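Sigma-C capsid protein (Avian reovirus, PDB 2VRS) attaches avian reovirus to host cells as a homotrimeric fibre protein of the outer capsid and induces apoptosis. Local coordinates at residues C[79-91]-C[137-149]. Residues are numbered along the deposited sequence; the frame is centred on the assembly and turned at random.
Sequences EAQLMQFRWMARG and DITHIPSDLARLV
Arg90 grips the carboxylate of Asp137 side-on, while the methyl CE of Met88 sits over the centre of the same guanidinium, 3.3 Å above its plane. Arg90 NE gives the shorter bond, 2.8 Å to Asp137 OD2, which it meets from above the carboxylate plane; Arg90 NH2 reaches Asp137 OD1 at 3.1 Å on the syn side, tilted out of the carboxylate plane. The Arg90 chain runs extended from CG to NE, and Met88, bent at its last torsion (chi3 61°), brings its methyl over one face of the group, while the edge faces the acid. Next to this pair the backbones join in a single bridge between Trp87 and Ile138: Met88 N donates to Asp137 O, and Thr139 N to Arg86 O at 2.9 Å. A water bound by Arg86 N and, weakly, by His140 N carries the link one step further.

Ile138 sends its branches two ways. CG1 lies over one face of the indole, 3.6 Å from the centroid of the five-membered ring of Trp87, a CH-pi contact; CG2 packs against Phe85 CD1. Trp87 NE1 is bonded to Asp134 O, a bond that should limit the indole's rotation. Further round the Phe85 ring, at CD2, Pro142 CG comes within 3.6 Å, with Leu148 CD1 near CZ. Met83, extended beyond CG, rests CE against Asp144 and the CB of Arg147, 3.4 Å from Asp144 O.

Strand 81-92 pairs with 98-108 through its backbone, and here the loop after strand 128-134 folds along it, closing over buried side chains of the C-terminal beta-barrel domain of the fibre.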
loop_
_atom_site.group_PDB
_atom_site.type_symbol
_atom_site.label_atom_id
_atom_site.label_comp_id
_atom_site.label_asym_id
_atom_site.label_seq_id
_atom_site.Cartn_x
_atom_site.Cartn_y
_atom_site.Cartn_z
ATOM N N GLU C 79 -2.284 9.769 -11.426
ATOM C CA GLU C 79 -2.748 11.093 -10.991
ATOM C C GLU C 79 -4.024 11.011 -10.140
ATOM O O GLU C 79 -4.991 10.349 -10.503
ATOM C CB GLU C 79 -3.027 11.995 -12.198
ATOM C CG GLU C 79 -1.745 12.241 -12.970
ATOM C CD GLU C 79 -1.848 13.437 -13.906
ATOM O OE1 GLU C 79 -2.931 13.627 -14.472
ATOM O OE2 GLU C 79 -0.856 14.182 -14.060
ATOM N N ALA C 80 -4.021 11.752 -9.030
ATOM C CA ALA C 80 -5.239 12.018 -8.277
ATOM C C ALA C 80 -6.224 12.841 -9.107
ATOM O O ALA C 80 -5.841 13.546 -10.074
ATOM C CB ALA C 80 -4.869 12.730 -6.935
ATOM N N GLN C 81 -7.485 12.778 -8.713
ATOM C CA GLN C 81 -8.535 13.564 -9.334
ATOM C C GLN C 81 -9.490 14.065 -8.282
ATOM O O GLN C 81 -9.760 13.382 -7.297
ATOM C CB GLN C 81 -9.419 12.675 -10.237
ATOM C CG GLN C 81 -8.769 11.933 -11.330
ATOM C CD GLN C 81 -9.761 10.955 -11.944
ATOM O OE1 GLN C 81 -9.589 9.740 -11.836
ATOM N NE2 GLN C 81 -10.818 11.486 -12.549
ATOM N N LEU C 82 -10.060 15.234 -8.550
ATOM C CA LEU C 82 -11.163 15.717 -7.761
ATOM C C LEU C 82 -12.365 15.758 -8.713
ATOM O O LEU C 82 -12.504 16.684 -9.532
ATOM C CB LEU C 82 -10.878 17.125 -7.163
ATOM C CG LEU C 82 -11.970 17.620 -6.166
ATOM C CD1 LEU C 82 -12.031 16.748 -4.848
ATOM C CD2 LEU C 82 -11.754 19.065 -5.776
ATOM N N MET C 83 -13.229 14.759 -8.592
ATOM C CA MET C 83 -14.459 14.672 -9.384
ATOM C C MET C 83 -15.585 15.471 -8.757
ATOM O O MET C 83 -15.763 15.471 -7.544
ATOM C CB MET C 83 -14.906 13.229 -9.493
ATOM C CG MET C 83 -13.929 12.325 -10.141
ATOM S SD MET C 83 -14.673 10.679 -10.078
ATOM C CE MET C 83 -13.437 9.750 -10.903
ATOM N N GLN C 84 -16.372 16.146 -9.589
ATOM C CA GLN C 84 -17.500 16.952 -9.095
ATOM C C GLN C 84 -18.722 16.527 -9.924
ATOM O O GLN C 84 -18.697 16.556 -11.167
ATOM C CB GLN C 84 -17.229 18.443 -9.292
ATOM C CG GLN C 84 -15.979 18.907 -8.564
ATOM C CD GLN C 84 -15.662 20.340 -8.890
ATOM O OE1 GLN C 84 -14.576 20.654 -9.372
ATOM N NE2 GLN C 84 -16.623 21.218 -8.655
ATOM N N PHE C 85 -19.743 16.034 -9.235
ATOM C CA PHE C 85 -20.998 15.653 -9.887
ATOM C C PHE C 85 -22.200 15.800 -8.957
ATOM O O PHE C 85 -22.057 16.087 -7.762
ATOM C CB PHE C 85 -20.871 14.235 -10.451
ATOM C CG PHE C 85 -20.402 13.205 -9.434
ATOM C CD1 PHE C 85 -21.328 12.551 -8.620
ATOM C CD2 PHE C 85 -19.047 12.877 -9.319
ATOM C CE1 PHE C 85 -20.893 11.582 -7.688
ATOM C CE2 PHE C 85 -18.600 11.902 -8.389
ATOM C CZ PHE C 85 -19.526 11.270 -7.576
ATOM N N ARG C 86 -23.392 15.586 -9.502
ATOM C CA ARG C 86 -24.613 15.590 -8.715
ATOM C C ARG C 86 -25.160 14.175 -8.542
ATOM O O ARG C 86 -25.115 13.355 -9.470
ATOM C CB ARG C 86 -25.643 16.526 -9.379
ATOM C CG ARG C 86 -25.134 17.980 -9.470
ATOM C CD ARG C 86 -25.296 18.687 -8.140
ATOM N NE ARG C 86 -26.531 19.475 -8.068
ATOM C CZ ARG C 86 -27.737 19.000 -7.744
ATOM N NH1 ARG C 86 -27.912 17.709 -7.464
ATOM N NH2 ARG C 86 -28.781 19.825 -7.705
ATOM N N TRP C 87 -25.683 13.896 -7.358
ATOM C CA TRP C 87 -26.147 12.523 -7.065
ATOM C C TRP C 87 -27.499 12.610 -6.400
ATOM O O TRP C 87 -27.646 13.288 -5.367
ATOM C CB TRP C 87 -25.162 11.845 -6.094
ATOM C CG TRP C 87 -25.136 10.371 -6.154
ATOM C CD1 TRP C 87 -26.140 9.539 -6.569
ATOM C CD2 TRP C 87 -24.040 9.528 -5.761
ATOM N NE1 TRP C 87 -25.735 8.211 -6.464
ATOM C CE2 TRP C 87 -24.442 8.188 -5.991
ATOM C CE3 TRP C 87 -22.737 9.782 -5.260
ATOM C CZ2 TRP C 87 -23.592 7.094 -5.736
ATOM C CZ3 TRP C 87 -21.885 8.679 -4.998
ATOM C CH2 TRP C 87 -22.311 7.361 -5.252
ATOM N N MET C 88 -28.508 11.962 -6.989
ATOM C CA MET C 88 -29.815 11.956 -6.335
ATOM C C MET C 88 -29.816 10.783 -5.380
ATOM O O MET C 88 -29.720 9.623 -5.796
ATOM C CB MET C 88 -30.968 11.854 -7.348
ATOM C CG MET C 88 -32.330 12.106 -6.689
ATOM S SD MET C 88 -33.670 11.449 -7.714
ATOM C CE MET C 88 -33.288 9.684 -7.795
ATOM N N ALA C 89 -29.859 11.077 -4.090
ATOM C CA ALA C 89 -29.891 10.028 -3.113
ATOM C C ALA C 89 -31.353 9.687 -2.809
ATOM O O ALA C 89 -32.207 10.573 -2.734
ATOM C CB ALA C 89 -29.232 10.506 -1.835
ATOM N N ARG C 90 -31.621 8.418 -2.520
ATOM C CA ARG C 90 -32.999 7.993 -2.338
ATOM C C ARG C 90 -33.313 7.602 -0.935
ATOM O O ARG C 90 -32.704 6.685 -0.392
ATOM C CB ARG C 90 -33.283 6.811 -3.274
ATOM C CG ARG C 90 -33.196 7.216 -4.742
ATOM C CD ARG C 90 -33.382 5.927 -5.532
ATOM N NE ARG C 90 -33.313 6.153 -6.950
ATOM C CZ ARG C 90 -34.361 6.435 -7.707
ATOM N NH1 ARG C 90 -35.578 6.549 -7.170
ATOM N NH2 ARG C 90 -34.174 6.618 -9.006
ATOM N N GLY C 91 -34.279 8.297 -0.337
ATOM C CA GLY C 91 -34.754 7.936 0.996
ATOM C C GLY C 91 -35.551 6.653 0.925
ATOM O O GLY C 91 -36.352 6.466 0.000
ATOM N N ASP C 137 -27.926 6.838 -10.328
ATOM C CA ASP C 137 -28.578 8.102 -9.973
ATOM C C ASP C 137 -27.664 9.355 -10.027
ATOM O O ASP C 137 -28.089 10.464 -9.688
ATOM C CB ASP C 137 -29.262 7.984 -8.608
ATOM C CG ASP C 137 -30.424 7.024 -8.635
ATOM O OD1 ASP C 137 -31.180 7.051 -9.636
ATOM O OD2 ASP C 137 -30.591 6.253 -7.678
ATOM N N ILE C 138 -26.429 9.171 -10.465
ATOM C CA ILE C 138 -25.516 10.289 -10.646
ATOM C C ILE C 138 -25.991 10.972 -11.939
ATOM O O ILE C 138 -26.252 10.276 -12.918
ATOM C CB ILE C 138 -24.047 9.839 -10.782
ATOM C CG1 ILE C 138 -23.491 9.404 -9.399
ATOM C CG2 ILE C 138 -23.179 11.029 -11.306
ATOM C CD1 ILE C 138 -22.139 8.637 -9.476
ATOM N N THR C 139 -26.100 12.296 -11.933
ATOM C CA THR C 139 -26.743 13.012 -13.039
ATOM C C THR C 139 -25.998 12.937 -14.376
ATOM O O THR C 139 -26.628 12.793 -15.450
ATOM C CB THR C 139 -27.059 14.457 -12.617
ATOM O OG1 THR C 139 -28.105 14.386 -11.641
ATOM C CG2 THR C 139 -27.551 15.267 -13.788
ATOM N N HIS C 140 -24.681 13.036 -14.318
ATOM C CA HIS C 140 -23.863 12.938 -15.520
ATOM C C HIS C 140 -22.631 12.123 -15.100
ATOM O O HIS C 140 -21.675 12.663 -14.539
ATOM C CB HIS C 140 -23.499 14.347 -16.000
ATOM C CG HIS C 140 -22.900 14.375 -17.369
ATOM N ND1 HIS C 140 -21.580 14.710 -17.593
ATOM C CD2 HIS C 140 -23.429 14.096 -18.578
ATOM C CE1 HIS C 140 -21.322 14.627 -18.885
ATOM N NE2 HIS C 140 -22.420 14.227 -19.499
ATOM N N ILE C 141 -22.713 10.819 -15.327
ATOM C CA ILE C 141 -21.733 9.838 -14.859
ATOM C C ILE C 141 -20.301 10.254 -15.219
ATOM O O ILE C 141 -20.037 10.586 -16.367
ATOM C CB ILE C 141 -22.039 8.426 -15.469
ATOM C CG1 ILE C 141 -23.518 8.020 -15.273
ATOM C CG2 ILE C 141 -21.098 7.371 -14.902
ATOM C CD1 ILE C 141 -23.839 7.206 -13.998
ATOM N N PRO C 142 -19.385 10.297 -14.225
ATOM C CA PRO C 142 -17.968 10.517 -14.535
ATOM C C PRO C 142 -17.428 9.418 -15.451
ATOM O O PRO C 142 -17.868 8.263 -15.347
ATOM C CB PRO C 142 -17.292 10.419 -13.160
ATOM C CG PRO C 142 -18.359 10.793 -12.200
ATOM C CD PRO C 142 -19.599 10.173 -12.771
ATOM N N SER C 143 -16.501 9.782 -16.343
ATOM C CA SER C 143 -15.801 8.798 -17.190
ATOM C C SER C 143 -15.098 7.736 -16.355
ATOM O O SER C 143 -15.288 6.539 -16.577
ATOM C CB SER C 143 -14.794 9.484 -18.121
ATOM O OG SER C 143 -15.375 9.699 -19.387
ATOM N N ASP C 144 -14.307 8.182 -15.371
ATOM C CA ASP C 144 -13.547 7.250 -14.516
ATOM C C ASP C 144 -14.414 6.566 -13.436
ATOM O O ASP C 144 -14.114 6.670 -12.205
ATOM C CB ASP C 144 -12.320 7.935 -13.884
ATOM C CG ASP C 144 -11.244 8.284 -14.902
ATOM O OD1 ASP C 144 -11.379 7.938 -16.100
ATOM O OD2 ASP C 144 -10.240 8.898 -14.492
ATOM N N LEU C 145 -15.432 5.823 -13.892
ATOM C CA LEU C 145 -16.350 5.084 -12.959
ATOM C C LEU C 145 -15.694 4.108 -11.966
ATOM O O LEU C 145 -16.229 3.861 -10.854
ATOM C CB LEU C 145 -17.474 4.373 -13.727
ATOM C CG LEU C 145 -18.842 4.282 -13.034
ATOM C CD1 LEU C 145 -19.284 5.613 -12.383
ATOM C CD2 LEU C 145 -19.901 3.801 -13.997
ATOM N N ALA C 146 -14.536 3.579 -12.344
ATOM C CA ALA C 146 -13.850 2.599 -11.524
ATOM C C ALA C 146 -13.501 3.197 -10.170
ATOM O O ALA C 146 -13.424 2.480 -9.189
ATOM C CB ALA C 146 -12.610 2.115 -12.210
ATOM N N ARG C 147 -13.341 4.519 -10.122
ATOM C CA ARG C 147 -12.938 5.185 -8.830
ATOM C C ARG C 147 -14.093 5.309 -7.844
ATOM O O ARG C 147 -13.881 5.803 -6.727
ATOM C CB ARG C 147 -12.359 6.570 -9.068
ATOM C CG ARG C 147 -11.162 6.599 -10.054
ATOM C CD ARG C 147 -9.817 6.316 -9.405
ATOM N NE ARG C 147 -9.729 5.007 -8.738
ATOM C CZ ARG C 147 -9.499 3.840 -9.340
ATOM N NH1 ARG C 147 -9.340 3.768 -10.660
ATOM N NH2 ARG C 147 -9.443 2.732 -8.604
ATOM N N LEU C 148 -15.302 4.908 -8.256
ATOM C CA LEU C 148 -16.496 5.078 -7.422
ATOM C C LEU C 148 -17.050 3.725 -7.011
ATOM O O LEU C 148 -18.150 3.618 -6.462
ATOM C CB LEU C 148 -17.592 5.869 -8.180
ATOM C CG LEU C 148 -17.160 7.233 -8.745
ATOM C CD1 LEU C 148 -18.349 7.927 -9.411
ATOM C CD2 LEU C 148 -16.538 8.091 -7.645
ATOM N N VAL C 149 -16.301 2.683 -7.351
ATOM C CA VAL C 149 -16.662 1.294 -7.022
ATOM C C VAL C 149 -15.694 0.733 -5.977
ATOM O O VAL C 149 -14.476 0.701 -6.190
ATOM C CB VAL C 149 -16.628 0.363 -8.295
ATOM C CG1 VAL C 149 -17.017 -1.054 -7.900
ATOM C CG2 VAL C 149 -17.623 0.879 -9.355
HETATM O O HOH W 1 -23.484 15.240 -12.310
HETATM O O HOH W 2 -29.227 6.837 -5.541
#